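Local coordinates for methyl-accepting chemotaxis protein, putative (Geobacter sulfurreducens, PDB 3OOV) that is a putative methyl-accepting chemotaxis protein whose GAF domain probably serves as a sensory module in signalling, at residues 77-82 with 117-122. Sequence-based numbering, arbitrary orientation.
Sequences TKCFTD and ICPIVV
Segment 77-82, the C-terminal part of helix 74-82, runs over strand 117-122 with their axes 7.6 Å apart at closest approach and 36° between their N-to-C directions, and C79 alone reaches across to I117, C118 and P119. No hydrogen bond joins the two segments. C79 points its side chain at the strand, and its SG lies anti to the backbone N (chi1 177°), which carries the sulfur over the C118-P119 peptide. C79 SG is 3.4 Å from P119 N and 3.7 Å from C118 C. It meets the gamma methyl of I117, with C79 SG 3.5 Å from I117 CG2. From a different direction it meets the proline ring, C79 SG to P119 CD 3.7 Å. The fit to I117 is tight, because C79 CB also comes within 3.5 Å of I117 CG2. The other branch of I117 leads away from the helix. The fold is that of a GAF domain, a central antiparallel sheet flanked by helices. Helix 74-82 packs on strand 115-122, which lies in the sheet between strands 125-133 and 86-88. C118 points away from this helix and packs on I149 and K150 of helix 143-167. F80 turns from strand 117-122 and rests on A42 and A126 of other strands. Within the helix, T81 OG1 bonds back to T77 O at 2.9 Å, from above the carbonyl plane. The same oxygen also accepts the backbone bond from T81 N.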
# COMPACT_ATOMS: atom_id res chain seq x y z
N THR A 77 -5.66 1.75 12.33
CA THR A 77 -5.68 3.21 12.32
C THR A 77 -4.81 3.81 11.20
O THR A 77 -5.21 4.81 10.56
CB THR A 77 -5.16 3.72 13.68
OG1 THR A 77 -6.08 3.26 14.66
CG2 THR A 77 -5.10 5.30 13.74
N LYS A 78 -3.63 3.23 10.97
CA LYS A 78 -2.77 3.77 9.88
C LYS A 78 -3.38 3.59 8.56
O LYS A 78 -3.27 4.51 7.71
CB LYS A 78 -1.37 3.19 9.89
CG LYS A 78 -0.52 3.76 11.00
CD LYS A 78 0.41 2.72 11.60
CE LYS A 78 1.54 2.44 10.65
NZ LYS A 78 2.28 3.77 10.38
N CYS A 79 -3.99 2.41 8.31
CA CYS A 79 -4.73 2.21 7.07
C CYS A 79 -5.79 3.33 6.85
O CYS A 79 -5.95 3.91 5.73
CB CYS A 79 -5.48 0.85 7.08
SG CYS A 79 -6.47 0.58 5.61
N PHE A 80 -6.58 3.55 7.90
CA PHE A 80 -7.69 4.50 7.84
C PHE A 80 -7.15 5.94 7.55
O PHE A 80 -7.63 6.62 6.63
CB PHE A 80 -8.46 4.51 9.16
CG PHE A 80 -9.65 5.42 9.15
CD1 PHE A 80 -10.90 4.93 8.68
CD2 PHE A 80 -9.55 6.73 9.60
CE1 PHE A 80 -12.01 5.77 8.65
CE2 PHE A 80 -10.66 7.58 9.59
CZ PHE A 80 -11.90 7.09 9.14
N THR A 81 -6.14 6.35 8.32
CA THR A 81 -5.53 7.69 8.19
C THR A 81 -4.86 7.94 6.80
O THR A 81 -5.04 8.97 6.18
CB THR A 81 -4.58 7.95 9.39
OG1 THR A 81 -5.32 7.70 10.61
CG2 THR A 81 -4.25 9.37 9.53
N ASP A 82 -4.11 6.95 6.31
CA ASP A 82 -3.30 7.11 5.10
C ASP A 82 -4.03 6.65 3.85
O ASP A 82 -3.49 6.73 2.73
CB ASP A 82 -2.03 6.25 5.20
CG ASP A 82 -1.12 6.61 6.37
OD1 ASP A 82 -1.34 7.62 7.06
OD2 ASP A 82 -0.15 5.82 6.62
N ILE A 117 -5.12 -5.04 5.54
CA ILE A 117 -6.15 -3.99 5.86
C ILE A 117 -6.25 -3.08 4.64
O ILE A 117 -5.24 -2.60 4.10
CB ILE A 117 -5.76 -3.09 7.03
CG1 ILE A 117 -4.99 -3.83 8.15
CG2 ILE A 117 -7.01 -2.27 7.49
CD1 ILE A 117 -5.87 -4.95 8.96
N CYS A 118 -7.49 -2.84 4.24
CA CYS A 118 -7.78 -2.15 3.01
C CYS A 118 -8.83 -1.05 3.33
O CYS A 118 -9.81 -1.34 3.98
CB CYS A 118 -8.28 -3.13 1.97
SG CYS A 118 -8.90 -2.28 0.51
N PRO A 119 -8.57 0.20 2.97
CA PRO A 119 -9.47 1.30 3.39
C PRO A 119 -10.71 1.26 2.50
O PRO A 119 -10.62 0.80 1.37
CB PRO A 119 -8.66 2.57 3.08
CG PRO A 119 -7.78 2.14 1.79
CD PRO A 119 -7.47 0.66 2.08
N ILE A 120 -11.86 1.67 3.03
CA ILE A 120 -13.04 1.88 2.20
C ILE A 120 -13.06 3.39 1.96
O ILE A 120 -13.09 4.17 2.90
CB ILE A 120 -14.32 1.43 2.93
CG1 ILE A 120 -14.22 -0.10 3.24
CG2 ILE A 120 -15.59 1.83 2.07
CD1 ILE A 120 -15.13 -0.57 4.39
N VAL A 121 -13.00 3.83 0.71
CA VAL A 121 -12.71 5.24 0.47
C VAL A 121 -13.86 5.79 -0.31
O VAL A 121 -14.27 5.23 -1.35
CB VAL A 121 -11.35 5.47 -0.29
CG1 VAL A 121 -11.15 6.98 -0.63
CG2 VAL A 121 -10.14 4.95 0.53
N VAL A 122 -14.42 6.88 0.22
CA VAL A 122 -15.46 7.63 -0.50
C VAL A 122 -14.96 9.06 -0.74
O VAL A 122 -14.52 9.74 0.18
CB VAL A 122 -16.82 7.53 0.26
CG1 VAL A 122 -17.73 8.75 -0.04
CG2 VAL A 122 -17.50 6.21 -0.10